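PDB 5XSW: chitinase from Thermococcus chitonophagus, which probably hydrolyses internal glycosidic bonds of chitin and is held here, as a fragment of a longer enzyme, with bound N-acetylglucosamine units. Local coordinates for residues Q161-I169 with T384-Y393; V340-S350 with Y478-P486. One frame throughout, in Å; residues are numbered along the deposited sequence.

Contact 1 of 2, residues Q161-I169 with T384-Y393; sequences QIIIGLADI and TMDMETERIY. With GOL (glycerol), chain L.
A single beta bridge between Gly165 and Ile392, continued by an inverse gamma turn centred on Leu166, joins the two chain passages. Tyr393 N donates to Ile164 O at 2.9 Å. Leu166 N donates to Arg391 O at 3.0 Å. The turn presents Leu166 O to Arg391. Arg391 NE and NH2 both reach Leu166 O at 2.9 Å, a side-on grip on one atom, and the oxygen lies almost in the guanidinium plane. Arg391 NH2 also makes a salt bridge to Asp168 OD1 at 2.9 Å. The carboxylate plane is turned 64° from the guanidinium, and NH2 meets OD1 from above the carboxylate. These bonds hold the guanidinium against rotation. A glycerol, probably from the crystallisation liquor, links the pair through its O2, bonded to Arg391 NH1 and Asp168 OD2.

Gly165 sits close against Met385 and Glu388, where a CB would clash. CG of Glu388 is anti to the backbone N (chi1 173°), and the chain then bends, which brings Glu388 OE1 to 3.4 Å from Ala167 CB. Its OE2 accepts from Arg391 N through the anti lone pair. A water joins OE1 to Asp168 N. Among the apolar contacts, Ile163 CG2 meets Ile392 CG2 at 3.7 Å.

Helix 203-214 packs on Ile164 and Met385, and helix 186-199 on Ile162, Ile164 and Tyr393. The Tyr393 ring meets Tyr449, at the start of helix 449-461, edge-to-face. Strand 168-169 pairs antiparallel with strand 179-181.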
loop_
_atom_site.group_PDB
_atom_site.type_symbol
_atom_site.label_atom_id
_atom_site.label_comp_id
_atom_site.label_asym_id
_atom_site.label_seq_id
_atom_site.Cartn_x
_atom_site.Cartn_y
_atom_site.Cartn_z
ATOM N N GLN A 161 -6.306 31.344 16.231
ATOM C CA GLN A 161 -6.900 31.590 14.902
ATOM C C GLN A 161 -6.310 30.630 13.857
ATOM O O GLN A 161 -5.112 30.363 13.899
ATOM C CB GLN A 161 -6.657 33.014 14.395
ATOM C CG GLN A 161 -7.552 34.097 15.098
ATOM C CD GLN A 161 -7.176 35.476 14.687
ATOM O OE1 GLN A 161 -6.844 35.735 13.521
ATOM N NE2 GLN A 161 -7.209 36.415 15.662
ATOM N N ILE A 162 -7.159 30.132 12.948
ATOM C CA ILE A 162 -6.697 29.398 11.741
ATOM C C ILE A 162 -6.635 30.375 10.610
ATOM O O ILE A 162 -7.623 31.065 10.324
ATOM C CB ILE A 162 -7.675 28.287 11.313
ATOM C CG1 ILE A 162 -7.931 27.338 12.462
ATOM C CG2 ILE A 162 -7.136 27.521 10.067
ATOM C CD1 ILE A 162 -9.202 26.579 12.282
ATOM N N ILE A 163 -5.496 30.458 9.958
ATOM C CA ILE A 163 -5.326 31.450 8.899
ATOM C C ILE A 163 -5.050 30.727 7.553
ATOM O O ILE A 163 -3.888 30.383 7.234
ATOM C CB ILE A 163 -4.104 32.403 9.171
ATOM C CG1 ILE A 163 -4.137 32.945 10.622
ATOM C CG2 ILE A 163 -4.079 33.468 8.110
ATOM C CD1 ILE A 163 -5.402 33.731 10.906
ATOM N N ILE A 164 -6.091 30.521 6.761
ATOM C CA ILE A 164 -5.885 29.975 5.435
ATOM C C ILE A 164 -5.852 31.158 4.486
ATOM O O ILE A 164 -6.824 31.898 4.373
ATOM C CB ILE A 164 -7.018 29.020 5.029
ATOM C CG1 ILE A 164 -7.037 27.794 5.942
ATOM C CG2 ILE A 164 -6.860 28.603 3.577
ATOM C CD1 ILE A 164 -8.256 26.915 5.760
ATOM N N GLY A 165 -4.731 31.340 3.800
ATOM C CA GLY A 165 -4.585 32.508 2.958
ATOM C C GLY A 165 -5.016 32.213 1.543
ATOM O O GLY A 165 -4.349 31.481 0.819
ATOM N N LEU A 166 -6.137 32.803 1.149
ATOM C CA LEU A 166 -6.673 32.599 -0.185
ATOM C C LEU A 166 -6.015 33.572 -1.146
ATOM O O LEU A 166 -6.655 34.473 -1.676
ATOM C CB LEU A 166 -8.189 32.779 -0.177
ATOM C CG LEU A 166 -8.907 31.999 0.926
ATOM C CD1 LEU A 166 -10.393 32.311 0.951
ATOM C CD2 LEU A 166 -8.671 30.506 0.765
ATOM N N ALA A 167 -4.720 33.374 -1.357
ATOM C CA ALA A 167 -3.925 34.236 -2.215
ATOM C C ALA A 167 -4.197 34.029 -3.696
ATOM O O ALA A 167 -4.562 32.938 -4.125
ATOM C CB ALA A 167 -2.445 34.041 -1.926
ATOM N N ASP A 168 -4.012 35.087 -4.474
ATOM C CA ASP A 168 -3.898 34.944 -5.908
ATOM C C ASP A 168 -2.565 34.244 -6.171
ATOM O O ASP A 168 -1.530 34.650 -5.652
ATOM C CB ASP A 168 -3.934 36.309 -6.597
ATOM C CG ASP A 168 -5.349 36.825 -6.802
ATOM O OD1 ASP A 168 -6.309 36.060 -6.584
ATOM O OD2 ASP A 168 -5.500 38.001 -7.182
ATOM N N ILE A 169 -2.528 33.360 -7.160
ATOM C CA ILE A 169 -1.325 32.596 -7.458
ATOM C C ILE A 169 -0.794 32.999 -8.841
ATOM O O ILE A 169 -1.525 32.879 -9.824
ATOM C CB ILE A 169 -1.603 31.065 -7.427
ATOM C CG1 ILE A 169 -2.101 30.646 -6.044
ATOM C CG2 ILE A 169 -0.341 30.292 -7.807
ATOM C CD1 ILE A 169 -1.109 31.015 -4.922
ATOM N N THR A 384 3.323 31.501 -0.856
ATOM C CA THR A 384 2.400 32.599 -1.234
ATOM C C THR A 384 1.181 32.700 -0.323
ATOM O O THR A 384 0.791 33.793 0.074
ATOM C CB THR A 384 1.945 32.438 -2.703
ATOM O OG1 THR A 384 3.136 32.362 -3.513
ATOM C CG2 THR A 384 1.086 33.630 -3.192
ATOM N N MET A 385 0.571 31.564 0.006
ATOM C CA MET A 385 -0.550 31.552 0.934
ATOM C C MET A 385 -0.127 32.036 2.319
ATOM O O MET A 385 -0.852 32.786 2.972
ATOM C CB MET A 385 -1.132 30.129 1.032
ATOM C CG MET A 385 -1.842 29.719 -0.264
ATOM S SD MET A 385 -2.503 28.064 -0.090
ATOM C CE MET A 385 -4.045 28.400 0.810
ATOM N N ASP A 386 1.025 31.570 2.770
ATOM C CA ASP A 386 1.571 31.964 4.093
ATOM C C ASP A 386 1.706 33.508 4.220
ATOM O O ASP A 386 1.607 34.041 5.319
ATOM C CB ASP A 386 2.966 31.414 4.318
ATOM C CG ASP A 386 3.030 29.886 4.575
ATOM O OD1 ASP A 386 2.005 29.224 4.908
ATOM O OD2 ASP A 386 4.180 29.384 4.520
ATOM N N MET A 387 2.063 34.164 3.115
ATOM C CA MET A 387 2.246 35.636 3.088
ATOM C C MET A 387 0.931 36.414 2.973
ATOM O O MET A 387 0.939 37.655 3.057
ATOM C CB MET A 387 3.128 36.060 1.917
ATOM C CG MET A 387 4.532 35.489 1.954
ATOM S SD MET A 387 5.377 36.085 3.444
ATOM C CE MET A 387 5.575 37.837 3.016
ATOM N N GLU A 388 -0.189 35.726 2.734
ATOM C CA GLU A 388 -1.432 36.418 2.418
ATOM C C GLU A 388 -1.967 37.093 3.691
ATOM O O GLU A 388 -2.028 36.463 4.738
ATOM C CB GLU A 388 -2.481 35.452 1.859
ATOM C CG GLU A 388 -3.858 36.086 1.655
ATOM C CD GLU A 388 -3.899 37.117 0.528
ATOM O OE1 GLU A 388 -3.100 37.008 -0.415
ATOM O OE2 GLU A 388 -4.771 38.030 0.560
ATOM N N THR A 389 -2.321 38.368 3.611
ATOM C CA THR A 389 -2.914 39.047 4.758
ATOM C C THR A 389 -4.313 39.581 4.508
ATOM O O THR A 389 -5.092 39.729 5.426
ATOM C CB THR A 389 -2.031 40.213 5.243
ATOM O OG1 THR A 389 -1.849 41.157 4.183
ATOM C CG2 THR A 389 -0.695 39.700 5.700
ATOM N N GLU A 390 -4.578 39.950 3.267
ATOM C CA GLU A 390 -5.859 40.519 2.866
ATOM C C GLU A 390 -7.087 39.621 2.824
ATOM O O GLU A 390 -8.164 40.039 3.198
ATOM C CB GLU A 390 -5.703 41.284 1.560
ATOM C CG GLU A 390 -4.676 42.387 1.664
ATOM C CD GLU A 390 -4.724 43.336 0.495
ATOM O OE1 GLU A 390 -5.590 43.159 -0.385
ATOM O OE2 GLU A 390 -3.892 44.260 0.459
ATOM N N ARG A 391 -6.924 38.408 2.320
ATOM C CA ARG A 391 -8.051 37.518 2.127
ATOM C C ARG A 391 -7.818 36.221 2.886
ATOM O O ARG A 391 -7.078 35.366 2.434
ATOM C CB ARG A 391 -8.195 37.233 0.635
ATOM C CG ARG A 391 -9.607 37.071 0.129
ATOM C CD ARG A 391 -9.702 37.303 -1.372
ATOM N NE ARG A 391 -8.672 36.582 -2.100
ATOM C CZ ARG A 391 -8.388 36.759 -3.383
ATOM N NH1 ARG A 391 -9.065 37.633 -4.104
ATOM N NH2 ARG A 391 -7.425 36.056 -3.945
ATOM N N ILE A 392 -8.491 36.065 4.014
ATOM C CA ILE A 392 -8.290 34.911 4.870
ATOM C C ILE A 392 -9.597 34.176 4.997
ATOM O O ILE A 392 -10.621 34.783 5.249
ATOM C CB ILE A 392 -7.832 35.303 6.286
ATOM C CG1 ILE A 392 -6.548 36.117 6.233
ATOM C CG2 ILE A 392 -7.619 34.068 7.132
ATOM C CD1 ILE A 392 -5.499 35.538 5.320
ATOM N N TYR A 393 -9.568 32.869 4.821
ATOM C CA TYR A 393 -10.818 32.135 4.882
ATOM C C TYR A 393 -11.545 32.268 6.241
ATOM O O TYR A 393 -10.937 32.189 7.290
ATOM C CB TYR A 393 -10.571 30.651 4.596
ATOM C CG TYR A 393 -11.792 29.826 4.649
ATOM C CD1 TYR A 393 -12.687 29.839 3.603
ATOM C CD2 TYR A 393 -12.056 29.024 5.752
ATOM C CE1 TYR A 393 -13.880 29.056 3.638
ATOM C CE2 TYR A 393 -13.216 28.247 5.804
ATOM C CZ TYR A 393 -14.098 28.250 4.713
ATOM O OH TYR A 393 -15.225 27.459 4.763
HETATM C C1 GOL L . -8.528 40.765 -7.103
HETATM O O1 GOL L . -7.391 40.661 -6.238
HETATM C C2 GOL L . -8.710 39.452 -7.853
HETATM O O2 GOL L . -8.290 38.373 -7.014
HETATM C C3 GOL L . -10.180 39.269 -8.207
HETATM O O3 GOL L . -10.335 39.306 -9.629
HETATM O O HOH W 1 -8.662 30.662 7.771
HETATM O O HOH W 2 -3.504 37.530 -3.123
#

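Contact 2 of 2, residues V340-S350 with Y478-P486; sequences VGAIEALKIFS and YYHARNYNP. With PO4 (phosphate ion), chain E.
Glu344 has CG anti to its backbone nitrogen (chi1 -179°) and an extended chain, which carries the side chain past that of Tyr484, the two running in opposite directions. Glu344 OE2 accepts from Asn485 N at 2.8 Å in a nearly straight bond, 174° at the hydrogen, and is met from above the carboxylate plane. Tyr484 CG is also anti to its nitrogen (chi1 -168°), and Tyr484 OH donates to Val340 O at 2.7 Å. That oxygen also takes the helical bond from Glu344 N, on the opposite face of its carbonyl plane. A lysine in place of Glu344 would probably leave Asn485 N without its acceptor and loosen the tail beside Tyr484. The C-terminal tail of the chain docks on helix 340-346 and the type I turn that follows, Lys347 to Ser350. Lys347 NZ donates to Asn485 O at 2.7 Å. The terminal carboxylate of Pro486 is held by the turn: Phe349 N donates to Pro486 OXT at 2.9 Å, and Ser350 OG to Pro486 O at 2.9 Å. A water bridges OXT to Ile343 O and Ile348 N. Towards helix 475-482, Val340 CG2 meets the edge of the His480 ring at CE1, 3.6 Å away. Leu306 of helix 288-311 touches Val340, His480 and Tyr484.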
loop_
_atom_site.group_PDB
_atom_site.type_symbol
_atom_site.label_atom_id
_atom_site.label_comp_id
_atom_site.label_asym_id
_atom_site.label_seq_id
_atom_site.Cartn_x
_atom_site.Cartn_y
_atom_site.Cartn_z
ATOM N N VAL A 340 8.518 7.023 -0.569
ATOM C CA VAL A 340 9.649 7.062 0.386
ATOM C C VAL A 340 10.877 6.306 -0.121
ATOM O O VAL A 340 12.012 6.545 0.363
ATOM C CB VAL A 340 9.231 6.510 1.779
ATOM C CG1 VAL A 340 8.120 7.356 2.382
ATOM C CG2 VAL A 340 8.789 5.024 1.690
ATOM N N GLY A 341 10.679 5.378 -1.078
ATOM C CA GLY A 341 11.824 4.708 -1.733
ATOM C C GLY A 341 12.659 5.751 -2.467
ATOM O O GLY A 341 13.904 5.771 -2.413
ATOM N N ALA A 342 11.973 6.672 -3.130
ATOM C CA ALA A 342 12.659 7.728 -3.902
ATOM C C ALA A 342 13.398 8.700 -2.973
ATOM O O ALA A 342 14.496 9.135 -3.305
ATOM C CB ALA A 342 11.683 8.511 -4.770
ATOM N N ILE A 343 12.817 9.011 -1.817
ATOM C CA ILE A 343 13.593 9.806 -0.796
ATOM C C ILE A 343 14.874 9.058 -0.395
ATOM O O ILE A 343 15.979 9.611 -0.374
ATOM C CB ILE A 343 12.779 10.067 0.505
ATOM C CG1 ILE A 343 11.620 11.060 0.249
ATOM C CG2 ILE A 343 13.744 10.651 1.638
ATOM C CD1 ILE A 343 10.694 11.186 1.570
ATOM N N GLU A 344 14.697 7.793 -0.059
ATOM C CA GLU A 344 15.776 6.918 0.434
ATOM C C GLU A 344 16.943 6.869 -0.542
ATOM O O GLU A 344 18.135 6.893 -0.127
ATOM C CB GLU A 344 15.228 5.481 0.681
ATOM C CG GLU A 344 16.284 4.558 1.212
ATOM C CD GLU A 344 15.725 3.185 1.547
ATOM O OE1 GLU A 344 14.653 2.783 1.012
ATOM O OE2 GLU A 344 16.333 2.509 2.386
ATOM N N ALA A 345 16.622 6.860 -1.841
ATOM C CA ALA A 345 17.638 6.761 -2.893
ATOM C C ALA A 345 18.529 8.014 -2.969
ATOM O O ALA A 345 19.673 7.935 -3.483
ATOM C CB ALA A 345 17.011 6.543 -4.230
ATOM N N LEU A 346 18.020 9.154 -2.499
ATOM C CA LEU A 346 18.788 10.417 -2.525
ATOM C C LEU A 346 19.971 10.373 -1.545
ATOM O O LEU A 346 20.939 11.137 -1.714
ATOM C CB LEU A 346 17.878 11.631 -2.178
ATOM C CG LEU A 346 16.670 11.797 -3.100
ATOM C CD1 LEU A 346 15.751 12.943 -2.556
ATOM C CD2 LEU A 346 17.151 12.074 -4.493
ATOM N N LYS A 347 19.838 9.559 -0.499
ATOM C CA LYS A 347 20.855 9.429 0.546
ATOM C C LYS A 347 21.210 10.786 1.202
ATOM O O LYS A 347 22.368 11.037 1.546
ATOM C CB LYS A 347 22.141 8.781 -0.036
ATOM C CG LYS A 347 21.921 7.319 -0.484
ATOM C CD LYS A 347 21.469 6.467 0.722
ATOM C CE LYS A 347 21.421 4.982 0.288
ATOM N NZ LYS A 347 20.970 4.005 1.327
ATOM N N ILE A 348 20.211 11.640 1.381
ATOM C CA ILE A 348 20.388 12.938 2.052
ATOM C C ILE A 348 20.965 12.826 3.457
ATOM O O ILE A 348 21.753 13.673 3.890
ATOM C CB ILE A 348 19.037 13.672 2.098
ATOM C CG1 ILE A 348 18.778 14.253 0.704
ATOM C CG2 ILE A 348 19.015 14.743 3.238
ATOM C CD1 ILE A 348 17.284 14.561 0.435
ATOM N N PHE A 349 20.618 11.766 4.172
ATOM C CA PHE A 349 20.996 11.646 5.565
ATOM C C PHE A 349 22.213 10.768 5.779
ATOM O O PHE A 349 22.516 10.402 6.893
ATOM C CB PHE A 349 19.806 11.118 6.389
ATOM C CG PHE A 349 18.627 12.054 6.364
ATOM C CD1 PHE A 349 17.680 11.959 5.345
ATOM C CD2 PHE A 349 18.492 13.066 7.330
ATOM C CE1 PHE A 349 16.586 12.882 5.285
ATOM C CE2 PHE A 349 17.428 13.983 7.285
ATOM C CZ PHE A 349 16.464 13.887 6.280
ATOM N N SER A 350 22.897 10.399 4.707
ATOM C CA SER A 350 24.082 9.544 4.858
ATOM C C SER A 350 25.083 9.995 3.817
ATOM O O SER A 350 25.723 11.055 3.986
ATOM C CB SER A 350 23.727 8.049 4.733
ATOM O OG SER A 350 22.894 7.808 3.592
ATOM N N TYR A 478 7.379 -2.490 11.108
ATOM C CA TYR A 478 8.597 -3.070 11.665
ATOM C C TYR A 478 9.627 -3.373 10.618
ATOM O O TYR A 478 10.769 -2.902 10.709
ATOM C CB TYR A 478 8.247 -4.344 12.441
ATOM C CG TYR A 478 9.452 -4.889 13.252
ATOM C CD1 TYR A 478 9.872 -4.263 14.449
ATOM C CD2 TYR A 478 10.144 -5.991 12.815
ATOM C CE1 TYR A 478 10.996 -4.751 15.165
ATOM C CE2 TYR A 478 11.257 -6.516 13.547
ATOM C CZ TYR A 478 11.662 -5.890 14.707
ATOM O OH TYR A 478 12.754 -6.412 15.383
ATOM N N TYR A 479 9.267 -4.175 9.611
ATOM C CA TYR A 479 10.276 -4.522 8.612
ATOM C C TYR A 479 10.633 -3.345 7.747
ATOM O O TYR A 479 11.779 -3.168 7.349
ATOM C CB TYR A 479 9.794 -5.693 7.720
ATOM C CG TYR A 479 9.425 -6.885 8.540
ATOM C CD1 TYR A 479 10.398 -7.638 9.216
ATOM C CD2 TYR A 479 8.107 -7.235 8.687
ATOM C CE1 TYR A 479 10.015 -8.737 10.025
ATOM C CE2 TYR A 479 7.728 -8.287 9.465
ATOM C CZ TYR A 479 8.693 -9.048 10.122
ATOM O OH TYR A 479 8.231 -10.121 10.892
ATOM N N HIS A 480 9.660 -2.506 7.455
ATOM C CA HIS A 480 9.978 -1.394 6.581
ATOM C C HIS A 480 10.927 -0.372 7.263
ATOM O O HIS A 480 11.950 0.025 6.720
ATOM C CB HIS A 480 8.699 -0.654 6.170
ATOM C CG HIS A 480 8.929 0.327 5.073
ATOM N ND1 HIS A 480 8.160 1.457 4.905
ATOM C CD2 HIS A 480 9.804 0.306 4.044
ATOM C CE1 HIS A 480 8.579 2.114 3.837
ATOM N NE2 HIS A 480 9.604 1.452 3.317
ATOM N N ALA A 481 10.574 0.045 8.467
ATOM C CA ALA A 481 11.386 1.053 9.174
ATOM C C ALA A 481 12.743 0.472 9.602
ATOM O O ALA A 481 13.739 1.190 9.558
ATOM C CB ALA A 481 10.600 1.617 10.397
ATOM N N ARG A 482 12.814 -0.809 9.979
ATOM C CA ARG A 482 14.162 -1.350 10.303
ATOM C C ARG A 482 15.063 -1.421 9.071
ATOM O O ARG A 482 16.258 -1.374 9.218
ATOM C CB ARG A 482 14.099 -2.749 10.936
ATOM C CG ARG A 482 13.348 -2.728 12.202
ATOM C CD ARG A 482 13.772 -3.814 13.103
ATOM N NE ARG A 482 15.011 -3.369 13.734
ATOM C CZ ARG A 482 15.840 -4.172 14.368
ATOM N NH1 ARG A 482 15.558 -5.463 14.436
ATOM N NH2 ARG A 482 16.960 -3.672 14.892
ATOM N N ASN A 483 14.501 -1.524 7.865
ATOM C CA ASN A 483 15.328 -1.679 6.641
ATOM C C ASN A 483 15.500 -0.387 5.831
ATOM O O ASN A 483 15.874 -0.430 4.659
ATOM C CB ASN A 483 14.714 -2.770 5.723
ATOM C CG ASN A 483 14.915 -4.172 6.271
ATOM O OD1 ASN A 483 15.970 -4.761 6.068
ATOM N ND2 ASN A 483 13.915 -4.707 6.991
ATOM N N TYR A 484 15.168 0.755 6.433
ATOM C CA TYR A 484 15.093 2.020 5.706
ATOM C C TYR A 484 16.382 2.796 6.001
ATOM O O TYR A 484 16.686 3.035 7.171
ATOM C CB TYR A 484 13.824 2.818 6.134
ATOM C CG TYR A 484 13.508 3.988 5.242
ATOM C CD1 TYR A 484 13.060 3.785 3.930
ATOM C CD2 TYR A 484 13.663 5.302 5.703
ATOM C CE1 TYR A 484 12.778 4.871 3.105
ATOM C CE2 TYR A 484 13.362 6.387 4.907
ATOM C CZ TYR A 484 12.932 6.174 3.608
ATOM O OH TYR A 484 12.643 7.267 2.835
ATOM N N ASN A 485 17.132 3.150 4.954
ATOM C CA ASN A 485 18.439 3.809 5.125
ATOM C C ASN A 485 18.589 4.993 4.196
ATOM O O ASN A 485 19.219 4.892 3.146
ATOM C CB ASN A 485 19.592 2.791 4.877
ATOM C CG ASN A 485 19.512 1.605 5.823
ATOM O OD1 ASN A 485 19.225 0.486 5.405
ATOM N ND2 ASN A 485 19.708 1.863 7.125
ATOM N N PRO A 486 17.986 6.128 4.568
ATOM C CA PRO A 486 17.932 7.312 3.709
ATOM C C PRO A 486 19.172 8.200 3.857
ATOM O O PRO A 486 20.143 7.792 4.501
ATOM C CB PRO A 486 16.701 8.054 4.234
ATOM C CG PRO A 486 16.656 7.674 5.721
ATOM C CD PRO A 486 17.245 6.312 5.840
ATOM O OXT PRO A 486 19.186 9.347 3.373
HETATM P P PO4 E . 4.929 4.903 -0.214
HETATM O O1 PO4 E . 3.567 4.962 -0.801
HETATM O O2 PO4 E . 4.977 4.750 1.282
HETATM O O3 PO4 E . 5.618 3.751 -0.895
HETATM O O4 PO4 E . 5.734 6.122 -0.380
HETATM O O HOH W 3 17.563 10.563 1.600
#

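From the N terminus the chain first forms a region of antiparallel sheets, then enters the mainly helical part that holds both contacts. Segment 161-169 comes first. Segment 340-350 follows after several helices, and 384-393 then closes contact 1 over 214 residues, 112 of them helical. The chain continues to 478-486, which closes contact 2 over 127 residues. The two loops therefore cross, because 340-350 lies inside the first and 384-393 inside the second. Contact 1 ties the end of helix 374-386 and the loop after it to the chain leading into strand 168-169. Contact 2 fastens the C terminus to helix 340-346. Their centres are 35 Å apart and they do not touch.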